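Long-range contact in microcin B17-processing protein McbD (Escherichia coli str. K-12 substr. MG1655, PDB 6GRH), which is needed to process the inactive microcin B17 precursor McbA into the active peptide antibiotic, and belongs to the YcaO family: residues F64-L76 with E123-T135. The protein carries 1 engineered substitution. Residues are numbered along the deposited sequence; the frame is centred on the assembly and turned at random.
Sequences FFNEIVTGGQKTL and EIPAVIIALDNIT
Over the centre of one face of the Phe-65 ring sits Leu-131, its CB 3.8 Å from the ring centroid in a CH-pi contact, while its CD2, in the conformer given, touches both CE1 of Phe-65 and CB of Phe-64. The Phe-64 ring is met differently, at its edge, where CD1 lies near O of Ile-129. With chi1 at -69° and -80°, both rings swing back beside their own backbone N atoms, yet only that of Phe-65 lies against Leu-131, at the end of helix 47-66. There Leu-131 N donates an almost straight bond (176°) to Phe-64 O, 2.9 Å away. A water donates to the same Phe-64 O and to Asp-132 OD1, and accepts from Ile-68 N, so it bridges the two segments where the chain leaves the helix. The Asp-132 carboxylate is further held by Thr-135 OG1, which donates to OD1, and by the backbone N atoms of Ile-134 and Thr-135, which reach OD2 from one face. In the conformers given, Ile-68 packs its CD1 on Ile-129 CG2 and, farther along, Lys-74 NZ forms a salt bridge with Glu-123 OE1 at 2.7 Å; Leu-76 CD2 meets Pro-125 CG. Lys-206 of the McbB chain donates to both Ile-68 O and Thr-135 OG1, placing this seam at a subunit interface. Within the YcaO fold, the loop from helix 47-66 to strand 73-74 is thus fastened to the loop 126-135 after strand 121-125, where Asp-132 OD2 makes an Asx turn with Ile-134 N and an Asx motif with Thr-135 N.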
loop_
_atom_site.group_PDB
_atom_site.type_symbol
_atom_site.label_atom_id
_atom_site.label_comp_id
_atom_site.label_asym_id
_atom_site.label_seq_id
_atom_site.Cartn_x
_atom_site.Cartn_y
_atom_site.Cartn_z
ATOM N N PHE E 64 -21.434 8.305 -36.276
ATOM C CA PHE E 64 -22.631 8.463 -37.117
ATOM C C PHE E 64 -23.521 9.613 -36.650
ATOM O O PHE E 64 -24.069 10.335 -37.493
ATOM C CB PHE E 64 -23.390 7.139 -37.242
ATOM C CG PHE E 64 -22.648 6.123 -38.048
ATOM C CD1 PHE E 64 -22.623 6.221 -39.440
ATOM C CD2 PHE E 64 -21.954 5.079 -37.447
ATOM C CE1 PHE E 64 -21.932 5.289 -40.202
ATOM C CE2 PHE E 64 -21.258 4.153 -38.210
ATOM C CZ PHE E 64 -21.239 4.268 -39.586
ATOM N N PHE E 65 -23.601 9.837 -35.341
ATOM C CA PHE E 65 -24.404 10.954 -34.781
ATOM C C PHE E 65 -23.713 12.319 -34.778
ATOM O O PHE E 65 -24.373 13.358 -34.932
ATOM C CB PHE E 65 -24.875 10.634 -33.346
ATOM C CG PHE E 65 -26.072 9.732 -33.278
ATOM C CD1 PHE E 65 -25.945 8.350 -33.417
ATOM C CD2 PHE E 65 -27.335 10.267 -33.068
ATOM C CE1 PHE E 65 -27.052 7.530 -33.356
ATOM C CE2 PHE E 65 -28.457 9.445 -33.031
ATOM C CZ PHE E 65 -28.317 8.087 -33.176
ATOM N N ASN E 66 -22.399 12.351 -34.585
ATOM C CA ASN E 66 -21.746 13.622 -34.211
ATOM C C ASN E 66 -20.636 14.063 -35.121
ATOM O O ASN E 66 -20.182 15.215 -34.964
ATOM C CB ASN E 66 -21.085 13.539 -32.838
ATOM C CG ASN E 66 -22.031 13.229 -31.706
ATOM O OD1 ASN E 66 -21.582 12.665 -30.709
ATOM N ND2 ASN E 66 -23.303 13.584 -31.819
ATOM N N GLU E 67 -20.137 13.187 -35.994
ATOM C CA GLU E 67 -18.800 13.396 -36.581
ATOM C C GLU E 67 -18.644 13.289 -38.100
ATOM O O GLU E 67 -17.510 13.461 -38.584
ATOM C CB GLU E 67 -17.808 12.447 -35.926
ATOM C CG GLU E 67 -17.547 12.734 -34.458
ATOM C CD GLU E 67 -16.526 11.777 -33.851
ATOM O OE1 GLU E 67 -16.237 10.699 -34.440
ATOM O OE2 GLU E 67 -16.009 12.070 -32.749
ATOM N N ILE E 68 -19.730 13.072 -38.849
ATOM C CA ILE E 68 -19.604 12.903 -40.295
ATOM C C ILE E 68 -19.422 14.271 -40.962
ATOM O O ILE E 68 -20.187 15.197 -40.683
ATOM C CB ILE E 68 -20.838 12.242 -40.956
ATOM C CG1 ILE E 68 -21.293 10.960 -40.234
ATOM C CG2 ILE E 68 -20.566 11.970 -42.444
ATOM C CD1 ILE E 68 -20.590 9.691 -40.642
ATOM N N VAL E 69 -18.422 14.374 -41.844
ATOM C CA VAL E 69 -18.298 15.504 -42.774
ATOM C C VAL E 69 -18.328 14.928 -44.183
ATOM O O VAL E 69 -17.607 13.976 -44.486
ATOM C CB VAL E 69 -17.024 16.350 -42.534
ATOM C CG1 VAL E 69 -16.878 17.455 -43.590
ATOM C CG2 VAL E 69 -17.063 16.970 -41.127
ATOM N N THR E 70 -19.181 15.499 -45.034
ATOM C CA THR E 70 -19.392 14.979 -46.398
ATOM C C THR E 70 -18.302 15.418 -47.347
ATOM O O THR E 70 -17.624 16.402 -47.117
ATOM C CB THR E 70 -20.740 15.419 -46.968
ATOM O OG1 THR E 70 -20.802 16.851 -47.018
ATOM C CG2 THR E 70 -21.850 14.905 -46.070
ATOM N N GLY E 71 -18.142 14.678 -48.433
ATOM C CA GLY E 71 -16.984 14.852 -49.289
ATOM C C GLY E 71 -17.252 15.597 -50.569
ATOM O O GLY E 71 -16.423 15.538 -51.480
ATOM N N GLY E 72 -18.384 16.301 -50.652
ATOM C CA GLY E 72 -18.785 16.956 -51.890
ATOM C C GLY E 72 -20.277 16.849 -52.135
ATOM O O GLY E 72 -21.054 16.461 -51.244
ATOM N N GLN E 73 -20.665 17.185 -53.356
ATOM C CA GLN E 73 -22.060 17.290 -53.727
ATOM C C GLN E 73 -22.186 16.867 -55.193
ATOM O O GLN E 73 -21.527 17.440 -56.046
ATOM C CB GLN E 73 -22.533 18.729 -53.518
ATOM C CG GLN E 73 -23.970 18.833 -53.068
ATOM C CD GLN E 73 -24.375 20.248 -52.746
ATOM O OE1 GLN E 73 -24.025 20.772 -51.697
ATOM N NE2 GLN E 73 -25.131 20.862 -53.628
ATOM N N LYS E 74 -23.008 15.852 -55.457
ATOM C CA LYS E 74 -23.167 15.274 -56.787
ATOM C C LYS E 74 -24.576 14.723 -56.927
ATOM O O LYS E 74 -25.236 14.430 -55.927
ATOM C CB LYS E 74 -22.183 14.120 -57.007
ATOM C CG LYS E 74 -20.709 14.458 -56.835
ATOM C CD LYS E 74 -19.843 13.333 -57.384
ATOM C CE LYS E 74 -18.376 13.554 -57.074
ATOM N NZ LYS E 74 -17.595 12.293 -57.222
ATOM N N THR E 75 -25.022 14.563 -58.174
ATOM C CA THR E 75 -26.274 13.864 -58.470
ATOM C C THR E 75 -26.019 12.370 -58.322
ATOM O O THR E 75 -24.863 11.919 -58.311
ATOM C CB THR E 75 -26.773 14.095 -59.920
ATOM O OG1 THR E 75 -25.910 13.404 -60.838
ATOM C CG2 THR E 75 -26.837 15.573 -60.269
ATOM N N LEU E 76 -27.096 11.599 -58.246
ATOM C CA LEU E 76 -26.980 10.160 -58.115
ATOM C C LEU E 76 -26.163 9.557 -59.271
ATOM O O LEU E 76 -25.253 8.761 -59.028
ATOM C CB LEU E 76 -28.360 9.508 -57.996
ATOM C CG LEU E 76 -29.185 9.808 -56.741
ATOM C CD1 LEU E 76 -30.537 9.111 -56.804
ATOM C CD2 LEU E 76 -28.463 9.409 -55.451
ATOM N N GLU E 123 -19.558 6.787 -54.496
ATOM C CA GLU E 123 -20.147 7.487 -53.387
ATOM C C GLU E 123 -21.622 7.142 -53.262
ATOM O O GLU E 123 -22.256 6.672 -54.211
ATOM C CB GLU E 123 -19.937 8.995 -53.544
ATOM C CG GLU E 123 -18.497 9.419 -53.340
ATOM C CD GLU E 123 -18.209 10.825 -53.810
ATOM O OE1 GLU E 123 -18.570 11.170 -54.950
ATOM O OE2 GLU E 123 -17.597 11.590 -53.041
ATOM N N ILE E 124 -22.150 7.358 -52.069
ATOM C CA ILE E 124 -23.565 7.210 -51.813
ATOM C C ILE E 124 -24.045 8.469 -51.091
ATOM O O ILE E 124 -23.211 9.267 -50.623
ATOM C CB ILE E 124 -23.875 5.921 -51.030
ATOM C CG1 ILE E 124 -23.168 5.900 -49.673
ATOM C CG2 ILE E 124 -23.481 4.697 -51.864
ATOM C CD1 ILE E 124 -23.535 4.684 -48.844
ATOM N N PRO E 125 -25.379 8.682 -51.034
ATOM C CA PRO E 125 -25.873 9.882 -50.366
ATOM C C PRO E 125 -25.584 9.899 -48.886
ATOM O O PRO E 125 -25.897 8.939 -48.180
ATOM C CB PRO E 125 -27.380 9.832 -50.615
ATOM C CG PRO E 125 -27.493 9.120 -51.907
ATOM C CD PRO E 125 -26.463 8.031 -51.804
ATOM N N ALA E 126 -25.002 11.006 -48.439
ATOM C CA ALA E 126 -24.667 11.210 -47.042
ATOM C C ALA E 126 -25.900 11.229 -46.139
ATOM O O ALA E 126 -25.814 10.813 -44.961
ATOM C CB ALA E 126 -23.888 12.507 -46.881
ATOM N N VAL E 127 -27.038 11.681 -46.680
ATOM C CA VAL E 127 -28.281 11.773 -45.909
ATOM C C VAL E 127 -28.734 10.422 -45.301
ATOM O O VAL E 127 -29.416 10.386 -44.274
ATOM C CB VAL E 127 -29.402 12.389 -46.755
ATOM C CG1 VAL E 127 -29.917 11.400 -47.807
ATOM C CG2 VAL E 127 -30.529 12.916 -45.869
ATOM N N ILE E 128 -28.355 9.323 -45.943
ATOM C CA ILE E 128 -28.672 7.990 -45.432
ATOM C C ILE E 128 -27.816 7.600 -44.199
ATOM O O ILE E 128 -28.273 6.845 -43.346
ATOM C CB ILE E 128 -28.550 6.932 -46.556
ATOM C CG1 ILE E 128 -29.496 7.312 -47.701
ATOM C CG2 ILE E 128 -28.902 5.536 -46.043
ATOM C CD1 ILE E 128 -29.239 6.564 -48.984
ATOM N N ILE E 129 -26.607 8.144 -44.116
ATOM C CA ILE E 129 -25.592 7.708 -43.162
ATOM C C ILE E 129 -25.471 8.575 -41.913
ATOM O O ILE E 129 -25.333 8.055 -40.810
ATOM C CB ILE E 129 -24.239 7.602 -43.885
ATOM C CG1 ILE E 129 -24.042 6.146 -44.282
ATOM C CG2 ILE E 129 -23.098 8.078 -43.004
ATOM C CD1 ILE E 129 -23.617 5.932 -45.714
ATOM N N ALA E 130 -25.529 9.889 -42.091
ATOM C CA ALA E 130 -25.366 10.832 -40.988
ATOM C C ALA E 130 -26.662 10.921 -40.151
ATOM O O ALA E 130 -27.724 11.123 -40.710
ATOM C CB ALA E 130 -25.007 12.193 -41.564
ATOM N N LEU E 131 -26.576 10.771 -38.832
ATOM C CA LEU E 131 -27.793 10.783 -38.017
ATOM C C LEU E 131 -28.188 12.188 -37.547
ATOM O O LEU E 131 -29.376 12.441 -37.283
ATOM C CB LEU E 131 -27.690 9.769 -36.880
ATOM C CG LEU E 131 -28.062 8.354 -37.359
ATOM C CD1 LEU E 131 -28.286 8.281 -38.860
ATOM C CD2 LEU E 131 -26.996 7.368 -36.951
ATOM N N ASP E 132 -27.235 13.122 -37.544
ATOM C CA ASP E 132 -27.537 14.515 -37.168
ATOM C C ASP E 132 -28.309 15.247 -38.282
ATOM O O ASP E 132 -28.353 14.783 -39.419
ATOM C CB ASP E 132 -26.245 15.269 -36.880
ATOM C CG ASP E 132 -25.449 15.540 -38.136
ATOM O OD1 ASP E 132 -24.852 14.582 -38.687
ATOM O OD2 ASP E 132 -25.453 16.701 -38.607
ATOM N N ASN E 133 -28.885 16.405 -37.973
ATOM C CA ASN E 133 -29.727 17.120 -38.963
ATOM C C ASN E 133 -29.007 18.228 -39.719
ATOM O O ASN E 133 -29.628 18.915 -40.518
ATOM C CB ASN E 133 -31.013 17.640 -38.305
ATOM C CG ASN E 133 -31.887 16.509 -37.791
ATOM O OD1 ASN E 133 -31.804 15.375 -38.269
ATOM N ND2 ASN E 133 -32.725 16.806 -36.813
ATOM N N ILE E 134 -27.700 18.359 -39.499
ATOM C CA ILE E 134 -26.879 19.403 -40.096
ATOM C C ILE E 134 -26.084 18.916 -41.304
ATOM O O ILE E 134 -25.970 19.621 -42.305
ATOM C CB ILE E 134 -25.930 19.996 -39.013
ATOM C CG1 ILE E 134 -26.786 20.701 -37.941
ATOM C CG2 ILE E 134 -24.938 20.977 -39.638
ATOM C CD1 ILE E 134 -26.111 20.967 -36.619
ATOM N N THR E 135 -25.518 17.719 -41.196
ATOM C CA THR E 135 -24.589 17.193 -42.189
ATOM C C THR E 135 -25.159 17.255 -43.608
ATOM O O THR E 135 -24.505 17.777 -44.502
ATOM C CB THR E 135 -24.182 15.766 -41.813
ATOM O OG1 THR E 135 -23.581 15.802 -40.515
ATOM C CG2 THR E 135 -23.200 15.208 -42.800
HETATM O O HOH W 1 -22.641 13.070 -38.031
#